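PDB 1X3L: hypothetical protein PH0495 from Pyrococcus horikoshii, which catalyses the ATP-dependent phosphorylation of D-glycerate to 2-phosphoglycerate, with magnesium as the cofactor. Local coordinates for residues Val53-Lys58 with Phe126-Gly131; Ala59-Ala64 with Ala78-Gly83; Ile190-Ser195 with His261-Ala266. All coordinates share one frame; numbering follows the deposited sequence.

How the contacts relate
All three contacts belong to one six-stranded parallel sheet, ordered 92-96, 75-81, 51-56, 124-129, 188-194, 260-266. Contact 1 pairs its two central strands, and contact 3 joins the two at one edge, its centre about 9 Å from that of contact 1. Contact 2, about 7 Å from contact 1 centre to centre, lays helix 60-70 on strand 75-81; along the chain it is nested within the loop that contact 1 closes, and contact 3 follows. Met-63 of contact 2 touches Leu-192 and Ile-194 of contact 3, so the helix, lying across the sheet, reaches from strand 75-81 to 188-194. At the C-terminal ends of the strands, contact 1 holds Lys-58, which probably binds substrate, as in related enzymes.

Contact 1: residues Val53-Lys58 with Phe126-Gly131; sequences VIALGK and FILISG
Strands 53-56 and 126-129 run parallel, their axes 4.6 Å apart at the closest and inclined at 11°, and backbone hydrogen bonds alternate from Ile-54 N to Phe-126 O (2.8 Å) through to Ser-130 N and Leu-56 O. On one face, Leu-128 lays its CB against Ala-55 CB at 3.8 Å and carries CD1 on to Val-53 CG1, the small alanine allowing helix 60-70 to come close. On the other face Ile-54 and Ile-127 stand side by side, pointing the same way; the second bend of Ile-127 (chi2 -65°) turns CD1 toward Ile-54 CB, 3.8 Å away. Farther along, Leu-56 CD1 meets Ile-129 CG2. Past the strands, Gly-57 is required by its backbone angles, and a side chain there would also strike Ser-130 OG, which lies 3.1 Å from Gly-57 CA. That hydroxyl accepts a hydrogen bond from the backbone N of Ala-59. Lys-58 N donates to Gly-131 O (2.8 Å), while the extended lysine chain brings its CG to 3.3 Å from Gly-131 O and leads away. Lys-58 probably binds substrate, as in related enzymes, and a sulfate lies near Gly-131, consistent with a ligand pocket at the C-terminal ends of a parallel alpha/beta sheet.

Contact 2: residues Ala59-Ala64 with Ala78-Gly83; sequences AACEMA and AVTKYG
Helix 60-64 runs against the direction of strand 78-81, their axes inclined at 142° and 7.9 Å apart at the closest, and the backbones come nearest at Ala-60 and Ala-78, whose CA atoms are 5.5 Å apart. Such an approach calls for small side chains. Ala-60 points its methyl at the strand, where CB sits 3.5 Å from Val-79 O and also meets Ala-78 CB at 4.2 Å and the CB of Thr-80. The methyl of Ala-78 points back at the helix, so that two alanines meet where longer side chains would be likely to push helix and strand apart. Val-79, between Ala-78 and Thr-80 in the strand, turns its side chain away from the helix, as the alternation of a strand requires.

The next residue along the helix, Cys-61, extends the apolar patch. Its SG stands beside the backbone N (chi1 -69°), which brings the sulfur to 4.2 Å from Thr-80 CG2 and 4.3 Å from Ala-78 CB. Thr-80 suits its place because its two branches do different work: CG2 packs on the sulfur, while OG1, anti to the backbone N (chi1 -170°), turns to polar partners. A water takes a hydrogen bond from Cys-61 N at 3.0 Å and is also hydrogen-bonded to Thr-80 OG1 at 3.1 Å, so it bridges the first turn of the helix to the strand. The same hydroxyl bonds Gly-57 O and, weakly, Lys-58 O, tying the strand to the loop ahead of the helix.

Helix 60-70 is the crossover of a beta-alpha-beta unit between strands 51-56 and 75-81. Ala-60 and Ala-78 both touch Ala-55 of strand 51-56, Cys-61 reaches Val-93 of strand 92-96, and Met-63 packs on Pro-23 and Val-27 of helix 23-30.

Contact 3: residues Ile190-Ser195 with His261-Ala266; sequences IVLIIS and HNFLIA
Strands 190-194 and 261-266 pair at the edge of a parallel alpha/beta sheet, their axes 4.6 Å apart at the closest and crossing at -34°, and a beta bulge shifts their register by one residue between Ile-193 and Ile-194. Ile-193 O takes a hydrogen bond from Ile-265 N, and past the bulge Ser-195 N donates to Ala-266 O. On one face the Phe-263 ring is met obliquely by Ile-190 CG2, 4.0 Å from CE2, while Leu-192 sets its CD2 against Phe-263 CB. Ala-266 is the low spot here: its methyl sits under the branches of Ile-194, 3.6 Å from CG1. With only an alanine at Ile-194, the space over Ala-266 CB is likely to be left unfilled, and Met-63 SD would lose the CD1 it packs on. Ile-265, the extra residue of the bulge, sends CD1 across to Leu-192 CB at 3.9 Å. On the opposite face Leu-264 stretches CD1 into the hollow between Ile-193 O and Ser-195 CB, the latter 3.6 Å away. Asn-262 lies alongside Val-191; its OD1, hydrogen-bonded to Thr-210, rests 3.2 Å from Val-191 CB. At the edge of the Phe-263 ring, in its plane, lies Val-191 O, 3.5 Å from CD2.

Contact 1: residues Val53-Lys58 with Phe126-Gly131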
loop_
_atom_site.group_PDB
_atom_site.type_symbol
_atom_site.label_atom_id
_atom_site.label_comp_id
_atom_site.label_asym_id
_atom_site.label_seq_id
_atom_site.Cartn_x
_atom_site.Cartn_y
_atom_site.Cartn_z
ATOM N N VAL A 53 -1.710 16.330 -14.974
ATOM C CA VAL A 53 -1.371 15.174 -14.157
ATOM C C VAL A 53 -0.135 15.400 -13.303
ATOM O O VAL A 53 0.903 15.833 -13.795
ATOM C CB VAL A 53 -1.111 13.914 -15.021
ATOM C CG1 VAL A 53 -0.553 12.796 -14.144
ATOM C CG2 VAL A 53 -2.394 13.457 -15.694
ATOM N N ILE A 54 -0.260 15.106 -12.016
ATOM C CA ILE A 54 0.852 15.211 -11.087
ATOM C C ILE A 54 0.916 13.861 -10.376
ATOM O O ILE A 54 0.054 13.546 -9.549
ATOM C CB ILE A 54 0.635 16.328 -10.047
ATOM C CG1 ILE A 54 0.642 17.694 -10.743
ATOM C CG2 ILE A 54 1.726 16.261 -8.978
ATOM C CD1 ILE A 54 0.328 18.863 -9.815
ATOM N N ALA A 55 1.927 13.067 -10.715
ATOM C CA ALA A 55 2.097 11.743 -10.132
ATOM C C ALA A 55 3.356 11.647 -9.282
ATOM O O ALA A 55 4.406 12.177 -9.643
ATOM C CB ALA A 55 2.134 10.702 -11.237
ATOM N N LEU A 56 3.237 10.960 -8.151
ATOM C CA LEU A 56 4.350 10.780 -7.230
ATOM C C LEU A 56 4.274 9.417 -6.549
ATOM O O LEU A 56 3.235 9.031 -6.002
ATOM C CB LEU A 56 4.342 11.880 -6.163
ATOM C CG LEU A 56 2.984 12.122 -5.497
ATOM C CD1 LEU A 56 3.141 12.176 -3.981
ATOM C CD2 LEU A 56 2.383 13.414 -6.037
ATOM N N GLY A 57 5.391 8.696 -6.578
ATOM C CA GLY A 57 5.437 7.385 -5.968
ATOM C C GLY A 57 6.078 6.397 -6.914
ATOM O O GLY A 57 6.393 6.731 -8.053
ATOM N N LYS A 58 6.262 5.171 -6.441
ATOM C CA LYS A 58 6.879 4.125 -7.240
ATOM C C LYS A 58 6.075 3.730 -8.479
ATOM O O LYS A 58 6.639 3.210 -9.438
ATOM C CB LYS A 58 7.130 2.896 -6.363
ATOM C CG LYS A 58 8.124 3.149 -5.238
ATOM C CD LYS A 58 8.242 1.942 -4.323
ATOM C CE LYS A 58 9.189 2.217 -3.166
ATOM N NZ LYS A 58 9.212 1.085 -2.195
ATOM N N PHE A 126 -5.273 15.751 -11.918
ATOM C CA PHE A 126 -5.186 14.419 -11.328
ATOM C C PHE A 126 -3.935 14.346 -10.460
ATOM O O PHE A 126 -2.845 14.710 -10.901
ATOM C CB PHE A 126 -5.076 13.348 -12.422
ATOM C CG PHE A 126 -6.394 12.894 -12.973
ATOM C CD1 PHE A 126 -7.149 11.939 -12.303
ATOM C CD2 PHE A 126 -6.880 13.420 -14.163
ATOM C CE1 PHE A 126 -8.371 11.511 -12.810
ATOM C CE2 PHE A 126 -8.102 13.001 -14.681
ATOM C CZ PHE A 126 -8.849 12.045 -14.005
ATOM N N ILE A 127 -4.094 13.893 -9.222
ATOM C CA ILE A 127 -2.957 13.731 -8.318
ATOM C C ILE A 127 -2.885 12.219 -8.118
ATOM O O ILE A 127 -3.789 11.629 -7.531
ATOM C CB ILE A 127 -3.202 14.417 -6.957
ATOM C CG1 ILE A 127 -3.532 15.896 -7.166
ATOM C CG2 ILE A 127 -1.963 14.280 -6.079
ATOM C CD1 ILE A 127 -2.388 16.714 -7.748
ATOM N N LEU A 128 -1.826 11.596 -8.628
ATOM C CA LEU A 128 -1.660 10.149 -8.538
ATOM C C LEU A 128 -0.618 9.803 -7.474
ATOM O O LEU A 128 0.572 10.085 -7.629
ATOM C CB LEU A 128 -1.261 9.603 -9.919
ATOM C CG LEU A 128 -2.138 10.099 -11.085
ATOM C CD1 LEU A 128 -1.692 9.458 -12.400
ATOM C CD2 LEU A 128 -3.605 9.758 -10.816
ATOM N N ILE A 129 -1.074 9.181 -6.393
ATOM C CA ILE A 129 -0.198 8.851 -5.280
ATOM C C ILE A 129 0.027 7.357 -5.026
ATOM O O ILE A 129 -0.912 6.559 -5.009
ATOM C CB ILE A 129 -0.737 9.497 -3.982
ATOM C CG1 ILE A 129 -1.030 10.982 -4.229
ATOM C CG2 ILE A 129 0.282 9.344 -2.855
ATOM C CD1 ILE A 129 -1.683 11.702 -3.039
ATOM N N SER A 130 1.291 6.993 -4.828
ATOM C CA SER A 130 1.673 5.614 -4.540
ATOM C C SER A 130 2.811 5.616 -3.522
ATOM O O SER A 130 3.208 6.676 -3.034
ATOM C CB SER A 130 2.081 4.874 -5.819
ATOM O OG SER A 130 3.028 5.606 -6.576
ATOM N N GLY A 131 3.323 4.431 -3.200
ATOM C CA GLY A 131 4.385 4.316 -2.215
ATOM C C GLY A 131 5.665 5.071 -2.512
ATOM O O GLY A 131 6.067 5.202 -3.668
#

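Contact 2: residues Ala59-Ala64 with Ala78-Gly83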
loop_
_atom_site.group_PDB
_atom_site.type_symbol
_atom_site.label_atom_id
_atom_site.label_comp_id
_atom_site.label_asym_id
_atom_site.label_seq_id
_atom_site.Cartn_x
_atom_site.Cartn_y
_atom_site.Cartn_z
ATOM N N ALA A 59 4.768 3.984 -8.467
ATOM C CA ALA A 59 3.921 3.640 -9.611
ATOM C C ALA A 59 3.448 4.879 -10.372
ATOM O O ALA A 59 2.493 4.815 -11.149
ATOM C CB ALA A 59 2.717 2.832 -9.139
ATOM N N ALA A 60 4.121 6.002 -10.150
ATOM C CA ALA A 60 3.767 7.255 -10.802
ATOM C C ALA A 60 3.583 7.123 -12.316
ATOM O O ALA A 60 2.568 7.556 -12.868
ATOM C CB ALA A 60 4.826 8.313 -10.495
ATOM N N CYS A 61 4.563 6.525 -12.990
ATOM C CA CYS A 61 4.493 6.358 -14.438
ATOM C C CYS A 61 3.382 5.419 -14.880
ATOM O O CYS A 61 2.682 5.698 -15.854
ATOM C CB CYS A 61 5.830 5.861 -14.989
ATOM S SG CYS A 61 7.146 7.094 -14.890
ATOM N N GLU A 62 3.215 4.304 -14.178
ATOM C CA GLU A 62 2.157 3.375 -14.549
ATOM C C GLU A 62 0.780 4.018 -14.374
ATOM O O GLU A 62 -0.083 3.889 -15.240
ATOM C CB GLU A 62 2.266 2.083 -13.733
ATOM C CG GLU A 62 3.295 1.112 -14.294
ATOM C CD GLU A 62 2.906 0.590 -15.676
ATOM O OE1 GLU A 62 2.008 -0.282 -15.766
ATOM O OE2 GLU A 62 3.491 1.059 -16.677
ATOM N N MET A 63 0.575 4.728 -13.270
ATOM C CA MET A 63 -0.710 5.381 -13.042
ATOM C C MET A 63 -0.938 6.477 -14.082
ATOM O O MET A 63 -2.032 6.604 -14.630
ATOM C CB MET A 63 -0.766 5.955 -11.624
ATOM C CG MET A 63 -0.872 4.867 -10.550
ATOM S SD MET A 63 -0.714 5.466 -8.861
ATOM C CE MET A 63 -2.393 6.093 -8.564
ATOM N N ALA A 64 0.107 7.249 -14.361
ATOM C CA ALA A 64 0.034 8.327 -15.347
ATOM C C ALA A 64 -0.302 7.786 -16.734
ATOM O O ALA A 64 -1.071 8.391 -17.478
ATOM C CB ALA A 64 1.362 9.083 -15.396
ATOM N N ALA A 78 5.636 13.239 -13.544
ATOM C CA ALA A 78 5.595 11.980 -12.820
ATOM C C ALA A 78 6.940 11.817 -12.127
ATOM O O ALA A 78 7.981 11.752 -12.783
ATOM C CB ALA A 78 5.347 10.826 -13.787
ATOM N N VAL A 79 6.918 11.771 -10.799
ATOM C CA VAL A 79 8.141 11.631 -10.012
ATOM C C VAL A 79 8.209 10.226 -9.427
ATOM O O VAL A 79 7.341 9.828 -8.645
ATOM C CB VAL A 79 8.178 12.664 -8.869
ATOM C CG1 VAL A 79 9.564 12.699 -8.241
ATOM C CG2 VAL A 79 7.789 14.037 -9.401
ATOM N N THR A 80 9.240 9.475 -9.810
ATOM C CA THR A 80 9.394 8.103 -9.341
ATOM C C THR A 80 10.848 7.769 -9.009
ATOM O O THR A 80 11.741 8.595 -9.188
ATOM C CB THR A 80 8.859 7.108 -10.402
ATOM O OG1 THR A 80 8.809 5.790 -9.846
ATOM C CG2 THR A 80 9.758 7.100 -11.637
ATOM N N LYS A 81 11.075 6.554 -8.518
ATOM C CA LYS A 81 12.414 6.103 -8.148
ATOM C C LYS A 81 13.343 5.913 -9.343
ATOM O O LYS A 81 12.894 5.759 -10.481
ATOM C CB LYS A 81 12.329 4.784 -7.377
ATOM C CG LYS A 81 11.773 4.906 -5.974
ATOM C CD LYS A 81 11.711 3.541 -5.286
ATOM C CE LYS A 81 13.085 2.881 -5.201
ATOM N NZ LYS A 81 14.056 3.670 -4.393
ATOM N N TYR A 82 14.644 5.929 -9.071
ATOM C CA TYR A 82 15.644 5.739 -10.114
ATOM C C TYR A 82 15.478 4.339 -10.692
ATOM O O TYR A 82 15.426 3.356 -9.952
ATOM C CB TYR A 82 17.054 5.904 -9.532
ATOM C CG TYR A 82 17.364 7.319 -9.091
ATOM C CD1 TYR A 82 17.419 8.361 -10.018
ATOM C CD2 TYR A 82 17.575 7.621 -7.746
ATOM C CE1 TYR A 82 17.674 9.670 -9.616
ATOM C CE2 TYR A 82 17.832 8.927 -7.333
ATOM C CZ TYR A 82 17.879 9.946 -8.271
ATOM O OH TYR A 82 18.119 11.242 -7.866
ATOM N N GLY A 83 15.383 4.258 -12.016
ATOM C CA GLY A 83 15.213 2.972 -12.668
ATOM C C GLY A 83 13.771 2.695 -13.058
ATOM O O GLY A 83 13.510 1.924 -13.982
HETATM O O HOH W 1 6.865 4.842 -12.090
#

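Contact 3: residues Ile190-Ser195 with His261-Ala266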
loop_
_atom_site.group_PDB
_atom_site.type_symbol
_atom_site.label_atom_id
_atom_site.label_comp_id
_atom_site.label_asym_id
_atom_site.label_seq_id
_atom_site.Cartn_x
_atom_site.Cartn_y
_atom_site.Cartn_z
ATOM N N ILE A 190 -8.599 15.689 -8.534
ATOM C CA ILE A 190 -9.026 14.300 -8.442
ATOM C C ILE A 190 -7.795 13.501 -8.017
ATOM O O ILE A 190 -6.866 13.314 -8.797
ATOM C CB ILE A 190 -9.577 13.786 -9.794
ATOM C CG1 ILE A 190 -10.858 14.550 -10.146
ATOM C CG2 ILE A 190 -9.862 12.290 -9.712
ATOM C CD1 ILE A 190 -11.507 14.136 -11.458
ATOM N N VAL A 191 -7.793 13.051 -6.766
ATOM C CA VAL A 191 -6.666 12.313 -6.214
ATOM C C VAL A 191 -6.901 10.811 -6.208
ATOM O O VAL A 191 -7.888 10.334 -5.648
ATOM C CB VAL A 191 -6.376 12.778 -4.766
ATOM C CG1 VAL A 191 -5.123 12.101 -4.229
ATOM C CG2 VAL A 191 -6.221 14.297 -4.735
ATOM N N LEU A 192 -5.999 10.076 -6.852
ATOM C CA LEU A 192 -6.087 8.623 -6.906
ATOM C C LEU A 192 -4.932 8.082 -6.066
ATOM O O LEU A 192 -3.761 8.361 -6.337
ATOM C CB LEU A 192 -5.992 8.134 -8.356
ATOM C CG LEU A 192 -6.989 8.785 -9.332
ATOM C CD1 LEU A 192 -6.887 8.104 -10.695
ATOM C CD2 LEU A 192 -8.416 8.673 -8.782
ATOM N N ILE A 193 -5.269 7.308 -5.045
ATOM C CA ILE A 193 -4.260 6.779 -4.135
ATOM C C ILE A 193 -4.216 5.251 -4.049
ATOM O O ILE A 193 -5.243 4.580 -4.117
ATOM C CB ILE A 193 -4.501 7.333 -2.713
ATOM C CG1 ILE A 193 -4.634 8.856 -2.774
ATOM C CG2 ILE A 193 -3.356 6.935 -1.786
ATOM C CD1 ILE A 193 -5.140 9.490 -1.485
ATOM N N ILE A 194 -3.007 4.720 -3.904
ATOM C CA ILE A 194 -2.796 3.287 -3.751
ATOM C C ILE A 194 -2.208 3.149 -2.357
ATOM O O ILE A 194 -1.247 3.835 -2.020
ATOM C CB ILE A 194 -1.803 2.729 -4.790
ATOM C CG1 ILE A 194 -2.441 2.772 -6.181
ATOM C CG2 ILE A 194 -1.418 1.280 -4.422
ATOM C CD1 ILE A 194 -1.540 2.266 -7.288
ATOM N N SER A 195 -2.784 2.269 -1.547
ATOM C CA SER A 195 -2.331 2.107 -0.176
ATOM C C SER A 195 -1.591 0.828 0.174
ATOM O O SER A 195 -2.107 -0.267 -0.026
ATOM C CB SER A 195 -3.518 2.234 0.772
ATOM O OG SER A 195 -3.100 1.996 2.100
ATOM N N HIS A 261 -10.991 15.987 -4.339
ATOM C CA HIS A 261 -11.563 14.710 -3.942
ATOM C C HIS A 261 -10.533 13.588 -3.893
ATOM O O HIS A 261 -9.798 13.358 -4.849
ATOM C CB HIS A 261 -12.672 14.342 -4.924
ATOM C CG HIS A 261 -13.630 15.461 -5.186
ATOM N ND1 HIS A 261 -14.750 15.680 -4.413
ATOM C CD2 HIS A 261 -13.611 16.450 -6.110
ATOM C CE1 HIS A 261 -15.380 16.755 -4.850
ATOM N NE2 HIS A 261 -14.710 17.241 -5.879
ATOM N N ASN A 262 -10.501 12.884 -2.771
ATOM C CA ASN A 262 -9.570 11.786 -2.583
ATOM C C ASN A 262 -10.250 10.441 -2.797
ATOM O O ASN A 262 -11.305 10.168 -2.226
ATOM C CB ASN A 262 -8.966 11.860 -1.181
ATOM C CG ASN A 262 -8.012 13.030 -1.025
ATOM O OD1 ASN A 262 -6.921 13.032 -1.595
ATOM N ND2 ASN A 262 -8.423 14.036 -0.260
ATOM N N PHE A 263 -9.635 9.616 -3.639
ATOM C CA PHE A 263 -10.145 8.288 -3.954
ATOM C C PHE A 263 -9.048 7.254 -3.712
ATOM O O PHE A 263 -7.920 7.410 -4.184
ATOM C CB PHE A 263 -10.567 8.204 -5.427
ATOM C CG PHE A 263 -11.639 9.185 -5.817
ATOM C CD1 PHE A 263 -12.987 8.871 -5.645
ATOM C CD2 PHE A 263 -11.301 10.424 -6.359
ATOM C CE1 PHE A 263 -13.985 9.778 -6.011
ATOM C CE2 PHE A 263 -12.288 11.339 -6.729
ATOM C CZ PHE A 263 -13.632 11.015 -6.557
ATOM N N LEU A 264 -9.375 6.207 -2.967
ATOM C CA LEU A 264 -8.430 5.132 -2.713
ATOM C C LEU A 264 -8.818 4.112 -3.784
ATOM O O LEU A 264 -9.921 3.558 -3.743
ATOM C CB LEU A 264 -8.638 4.570 -1.298
ATOM C CG LEU A 264 -7.713 3.436 -0.831
ATOM C CD1 LEU A 264 -6.253 3.855 -0.946
ATOM C CD2 LEU A 264 -8.057 3.070 0.616
ATOM N N ILE A 265 -7.932 3.874 -4.748
ATOM C CA ILE A 265 -8.254 2.961 -5.846
ATOM C C ILE A 265 -7.572 1.595 -5.857
ATOM O O ILE A 265 -7.854 0.759 -6.715
ATOM C CB ILE A 265 -8.000 3.647 -7.202
ATOM C CG1 ILE A 265 -6.495 3.852 -7.413
ATOM C CG2 ILE A 265 -8.722 4.993 -7.234
ATOM C CD1 ILE A 265 -6.122 4.248 -8.825
ATOM N N ALA A 266 -6.664 1.368 -4.919
ATOM C CA ALA A 266 -5.988 0.077 -4.827
ATOM C C ALA A 266 -5.630 -0.067 -3.366
ATOM O O ALA A 266 -5.056 0.848 -2.771
ATOM C CB ALA A 266 -4.731 0.051 -5.704
#